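Local coordinates for proabylysin (Pyrococcus abyssi, PDB 4JIU), which is the zinc-bound zymogen of a soluble minigluzincin, probably a metallopeptidase that hydrolyses peptide bonds once activated, at residues A[30-42]-A[57-70]. The protein carries 1 engineered substitution. Numbering follows the deposited sequence.
Sequences IARVSFKYGTITL and ILIHELAHLKAETS. With ZN (zinc ion), chain B.
The HExxH zinc-binding helix of this gluzincin-type metallopeptidase packs against the hairpin of strands 31-34 and 39-42, and E61 of the motif meets V33 on the edge strand. H60 and H64 bind zinc through NE2; H72 and O of the C-terminal V105 complete the site, consistent with a zymogen whose C-terminus occupies the metal site. Strand 31-34 runs nearly parallel to helical residues 57-67 (26° between axes). E61 bends at its second torsion (chi2 -57°), bringing OE1 to 3.3 Å from V33 CG1, while OE2 lies near A31 CB. No direct hydrogen bond joins the segments; instead a water donates to E61 OE1 (2.9 Å) and accepts from V33 N. A leucine at E61 would probably leave this water without its acceptor and the strand without its polar link to the motif. At the root of the E61 side chain, I40 CG2 packs on CB. L65 CD2 packs where strand 31-34 ends, against V33 CB and F35 CA. Across the Schellman motif that ends the helix, with E68 as its positive-phi residue, H64 ND1 donates almost straight (168°), within its ring plane, to T69 O. The F35 ring turns its edge to H64 O, with CE2 3.3 Å away.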
loop_
_atom_site.group_PDB
_atom_site.type_symbol
_atom_site.label_atom_id
_atom_site.label_comp_id
_atom_site.label_asym_id
_atom_site.label_seq_id
_atom_site.Cartn_x
_atom_site.Cartn_y
_atom_site.Cartn_z
ATOM N N ILE A 30 -3.293 4.838 8.379
ATOM C CA ILE A 30 -3.342 5.683 7.200
ATOM C C ILE A 30 -3.785 4.948 5.941
ATOM O O ILE A 30 -3.961 5.598 4.927
ATOM C CB ILE A 30 -1.963 6.309 6.922
ATOM C CG1 ILE A 30 -0.936 5.193 6.589
ATOM C CG2 ILE A 30 -1.622 7.200 8.091
ATOM C CD1 ILE A 30 0.450 5.783 6.478
ATOM N N ALA A 31 -3.942 3.629 6.005
ATOM C CA ALA A 31 -4.402 2.874 4.840
ATOM C C ALA A 31 -4.855 1.514 5.268
ATOM O O ALA A 31 -4.282 0.912 6.165
ATOM C CB ALA A 31 -3.275 2.757 3.838
ATOM N N ARG A 32 -5.866 1.016 4.542
ATOM C CA ARG A 32 -6.337 -0.353 4.778
ATOM C C ARG A 32 -7.045 -0.864 3.513
ATOM O O ARG A 32 -7.252 -0.076 2.607
ATOM C CB ARG A 32 -7.269 -0.411 5.961
ATOM C CG ARG A 32 -8.562 0.337 5.680
ATOM C CD ARG A 32 -9.539 0.246 6.804
ATOM N NE ARG A 32 -10.735 1.044 6.624
ATOM C CZ ARG A 32 -11.354 1.744 7.552
ATOM N NH1 ARG A 32 -10.955 1.804 8.825
ATOM N NH2 ARG A 32 -12.458 2.454 7.309
ATOM N N VAL A 33 -7.333 -2.140 3.450
ATOM C CA VAL A 33 -8.043 -2.734 2.333
ATOM C C VAL A 33 -9.369 -3.330 2.776
ATOM O O VAL A 33 -9.623 -3.650 3.927
ATOM C CB VAL A 33 -7.237 -3.839 1.623
ATOM C CG1 VAL A 33 -5.917 -3.243 1.115
ATOM C CG2 VAL A 33 -7.032 -5.066 2.457
ATOM N N SER A 34 -10.196 -3.564 1.745
ATOM C CA SER A 34 -11.307 -4.504 1.814
ATOM C C SER A 34 -11.025 -5.650 0.813
ATOM O O SER A 34 -10.969 -5.403 -0.406
ATOM C CB SER A 34 -12.650 -3.900 1.436
ATOM O OG SER A 34 -13.651 -4.883 1.341
ATOM N N PHE A 35 -10.806 -6.835 1.363
ATOM C CA PHE A 35 -10.689 -8.032 0.542
ATOM C C PHE A 35 -11.991 -8.342 -0.168
ATOM O O PHE A 35 -12.037 -8.773 -1.334
ATOM C CB PHE A 35 -10.269 -9.240 1.393
ATOM C CG PHE A 35 -8.974 -9.080 2.153
ATOM C CD1 PHE A 35 -8.985 -8.509 3.407
ATOM C CD2 PHE A 35 -7.769 -9.472 1.623
ATOM C CE1 PHE A 35 -7.808 -8.354 4.121
ATOM C CE2 PHE A 35 -6.580 -9.340 2.330
ATOM C CZ PHE A 35 -6.637 -8.764 3.532
ATOM N N LYS A 36 -13.097 -8.153 0.555
ATOM C CA LYS A 36 -14.427 -8.483 0.041
ATOM C C LYS A 36 -14.782 -7.663 -1.171
ATOM O O LYS A 36 -15.264 -8.167 -2.180
ATOM C CB LYS A 36 -15.433 -8.287 1.181
ATOM C CG LYS A 36 -16.873 -8.599 0.835
ATOM C CD LYS A 36 -17.755 -8.638 2.079
ATOM C CE LYS A 36 -19.108 -9.264 1.864
ATOM N NZ LYS A 36 -19.945 -9.125 3.106
ATOM N N TYR A 37 -14.529 -6.356 -1.085
ATOM C CA TYR A 37 -14.960 -5.410 -2.105
ATOM C C TYR A 37 -13.850 -4.954 -3.039
ATOM O O TYR A 37 -14.105 -4.299 -4.050
ATOM C CB TYR A 37 -15.640 -4.190 -1.475
ATOM C CG TYR A 37 -16.881 -4.606 -0.724
ATOM C CD1 TYR A 37 -16.997 -4.374 0.657
ATOM C CD2 TYR A 37 -17.957 -5.195 -1.370
ATOM C CE1 TYR A 37 -18.146 -4.762 1.323
ATOM C CE2 TYR A 37 -19.098 -5.575 -0.718
ATOM C CZ TYR A 37 -19.176 -5.343 0.633
ATOM O OH TYR A 37 -20.297 -5.710 1.315
ATOM N N GLY A 38 -12.587 -5.289 -2.728
ATOM C CA GLY A 38 -11.522 -4.912 -3.625
ATOM C C GLY A 38 -11.278 -3.405 -3.610
ATOM O O GLY A 38 -11.292 -2.749 -4.657
ATOM N N THR A 39 -11.030 -2.871 -2.417
ATOM C CA THR A 39 -10.785 -1.446 -2.262
ATOM C C THR A 39 -9.533 -1.235 -1.405
ATOM O O THR A 39 -9.166 -2.066 -0.578
ATOM C CB THR A 39 -11.955 -0.695 -1.615
ATOM O OG1 THR A 39 -12.157 -1.195 -0.263
ATOM C CG2 THR A 39 -13.239 -0.864 -2.427
ATOM N N ILE A 40 -8.940 -0.089 -1.640
ATOM C CA ILE A 40 -7.871 0.456 -0.799
ATOM C C ILE A 40 -8.361 1.811 -0.299
ATOM O O ILE A 40 -8.703 2.651 -1.134
ATOM C CB ILE A 40 -6.549 0.598 -1.542
ATOM C CG1 ILE A 40 -6.032 -0.724 -2.111
ATOM C CG2 ILE A 40 -5.560 1.320 -0.623
ATOM C CD1 ILE A 40 -4.875 -0.619 -3.063
ATOM N N THR A 41 -8.434 2.000 1.002
ATOM C CA THR A 41 -8.802 3.292 1.577
ATOM C C THR A 41 -7.578 3.931 2.166
ATOM O O THR A 41 -6.827 3.305 2.921
ATOM C CB THR A 41 -9.890 3.065 2.632
ATOM O OG1 THR A 41 -11.041 2.453 2.030
ATOM C CG2 THR A 41 -10.329 4.400 3.211
ATOM N N LEU A 42 -7.354 5.208 1.808
ATOM C CA LEU A 42 -6.209 5.967 2.200
ATOM C C LEU A 42 -6.682 7.185 2.986
ATOM O O LEU A 42 -7.613 7.873 2.546
ATOM C CB LEU A 42 -5.444 6.523 0.993
ATOM C CG LEU A 42 -5.015 5.474 -0.066
ATOM C CD1 LEU A 42 -4.463 6.222 -1.261
ATOM C CD2 LEU A 42 -4.066 4.473 0.544
ATOM N N ILE A 57 2.843 2.506 -0.029
ATOM C CA ILE A 57 1.550 2.222 0.564
ATOM C C ILE A 57 0.659 1.435 -0.396
ATOM O O ILE A 57 0.015 0.474 0.010
ATOM C CB ILE A 57 0.880 3.525 1.064
ATOM C CG1 ILE A 57 1.702 4.129 2.213
ATOM C CG2 ILE A 57 -0.562 3.261 1.443
ATOM C CD1 ILE A 57 1.330 5.510 2.566
ATOM N N LEU A 58 0.584 1.874 -1.645
ATOM C CA LEU A 58 -0.222 1.171 -2.623
ATOM C C LEU A 58 0.246 -0.248 -2.817
ATOM O O LEU A 58 -0.570 -1.178 -2.911
ATOM C CB LEU A 58 -0.249 1.948 -3.936
ATOM C CG LEU A 58 -1.025 3.263 -3.883
ATOM C CD1 LEU A 58 -0.891 3.990 -5.216
ATOM C CD2 LEU A 58 -2.481 3.098 -3.559
ATOM N N ILE A 59 1.559 -0.467 -2.956
ATOM C CA ILE A 59 2.114 -1.797 -3.123
ATOM C C ILE A 59 1.824 -2.646 -1.893
ATOM O O ILE A 59 1.450 -3.832 -2.071
ATOM C CB ILE A 59 3.605 -1.721 -3.451
ATOM C CG1 ILE A 59 3.885 -1.229 -4.878
ATOM C CG2 ILE A 59 4.305 -3.052 -3.172
ATOM C CD1 ILE A 59 3.538 -2.223 -5.963
ATOM N N HIS A 60 2.005 -2.107 -0.707
ATOM C CA HIS A 60 1.738 -2.834 0.523
ATOM C C HIS A 60 0.302 -3.284 0.560
ATOM O O HIS A 60 -0.020 -4.448 0.879
ATOM C CB HIS A 60 2.134 -1.942 1.703
ATOM C CG HIS A 60 1.922 -2.604 3.035
ATOM N ND1 HIS A 60 2.976 -2.985 3.832
ATOM C CD2 HIS A 60 0.845 -2.950 3.776
ATOM C CE1 HIS A 60 2.544 -3.535 4.960
ATOM N NE2 HIS A 60 1.209 -3.550 4.930
ATOM N N GLU A 61 -0.608 -2.347 0.295
ATOM C CA GLU A 61 -2.026 -2.704 0.368
ATOM C C GLU A 61 -2.462 -3.673 -0.747
ATOM O O GLU A 61 -3.182 -4.617 -0.507
ATOM C CB GLU A 61 -2.886 -1.464 0.427
ATOM C CG GLU A 61 -2.615 -0.587 1.637
ATOM C CD GLU A 61 -2.772 -1.285 2.964
ATOM O OE1 GLU A 61 -3.448 -2.301 3.138
ATOM O OE2 GLU A 61 -2.149 -0.750 3.930
ATOM N N LEU A 62 -1.942 -3.471 -1.962
ATOM C CA LEU A 62 -2.204 -4.379 -3.048
ATOM C C LEU A 62 -1.640 -5.768 -2.722
ATOM O O LEU A 62 -2.266 -6.771 -3.088
ATOM C CB LEU A 62 -1.616 -3.940 -4.393
ATOM C CG LEU A 62 -2.355 -2.807 -5.078
ATOM C CD1 LEU A 62 -1.541 -2.279 -6.236
ATOM C CD2 LEU A 62 -3.736 -3.235 -5.567
ATOM N N ALA A 63 -0.495 -5.849 -2.054
ATOM C CA ALA A 63 0.078 -7.110 -1.663
ATOM C C ALA A 63 -0.820 -7.865 -0.709
ATOM O O ALA A 63 -0.943 -9.095 -0.789
ATOM C CB ALA A 63 1.480 -6.915 -1.076
ATOM N N HIS A 64 -1.505 -7.163 0.185
ATOM C CA HIS A 64 -2.492 -7.818 1.064
ATOM C C HIS A 64 -3.555 -8.481 0.217
ATOM O O HIS A 64 -3.937 -9.629 0.405
ATOM C CB HIS A 64 -3.131 -6.824 2.025
ATOM C CG HIS A 64 -2.332 -6.561 3.247
ATOM N ND1 HIS A 64 -2.027 -7.573 4.148
ATOM C CD2 HIS A 64 -1.816 -5.420 3.757
ATOM C CE1 HIS A 64 -1.318 -7.021 5.132
ATOM N NE2 HIS A 64 -1.154 -5.707 4.938
ATOM N N LEU A 65 -4.097 -7.736 -0.730
ATOM C CA LEU A 65 -5.174 -8.206 -1.574
ATOM C C LEU A 65 -4.700 -9.383 -2.418
ATOM O O LEU A 65 -5.415 -10.405 -2.526
ATOM C CB LEU A 65 -5.689 -7.090 -2.474
ATOM C CG LEU A 65 -6.474 -6.000 -1.777
ATOM C CD1 LEU A 65 -6.795 -4.880 -2.798
ATOM C CD2 LEU A 65 -7.727 -6.489 -1.121
ATOM N N LYS A 66 -3.550 -9.276 -3.047
ATOM C CA LYS A 66 -3.066 -10.334 -3.928
ATOM C C LYS A 66 -2.705 -11.601 -3.181
ATOM O O LYS A 66 -2.998 -12.691 -3.626
ATOM C CB LYS A 66 -1.892 -9.821 -4.704
ATOM C CG LYS A 66 -1.483 -10.828 -5.801
ATOM C CD LYS A 66 -0.339 -10.177 -6.594
ATOM C CE LYS A 66 -0.073 -10.938 -7.873
ATOM N NZ LYS A 66 0.575 -12.236 -7.499
ATOM N N ALA A 67 -1.961 -11.458 -2.087
ATOM C CA ALA A 67 -1.580 -12.591 -1.260
ATOM C C ALA A 67 -2.726 -13.127 -0.439
ATOM O O ALA A 67 -2.592 -14.208 0.163
ATOM C CB ALA A 67 -0.370 -12.220 -0.396
ATOM N N GLU A 68 -3.842 -12.429 -0.355
ATOM C CA GLU A 68 -5.072 -12.845 0.290
ATOM C C GLU A 68 -4.839 -13.121 1.762
ATOM O O GLU A 68 -5.240 -14.110 2.345
ATOM C CB GLU A 68 -5.729 -14.032 -0.432
ATOM C CG GLU A 68 -6.149 -13.658 -1.873
ATOM C CD GLU A 68 -6.906 -14.759 -2.550
ATOM O OE1 GLU A 68 -6.412 -15.894 -2.448
ATOM O OE2 GLU A 68 -7.931 -14.546 -3.215
ATOM N N THR A 69 -4.136 -12.170 2.386
ATOM C CA THR A 69 -3.806 -12.288 3.798
ATOM C C THR A 69 -3.618 -10.950 4.484
ATOM O O THR A 69 -3.046 -10.065 3.843
ATOM C CB THR A 69 -2.537 -13.148 3.987
ATOM O OG1 THR A 69 -2.329 -13.280 5.406
ATOM C CG2 THR A 69 -1.300 -12.564 3.353
ATOM N N SER A 70 -4.106 -10.851 5.703
ATOM C CA SER A 70 -3.794 -9.734 6.559
ATOM C C SER A 70 -2.479 -9.874 7.329
ATOM O O SER A 70 -1.919 -8.898 7.820
ATOM C CB SER A 70 -4.917 -9.510 7.572
ATOM O OG SER A 70 -6.094 -9.092 6.942
HETATM ZN ZN ZN B . -0.002 -4.578 6.114
HETATM O O HOH W 1 -5.172 -3.668 5.022
#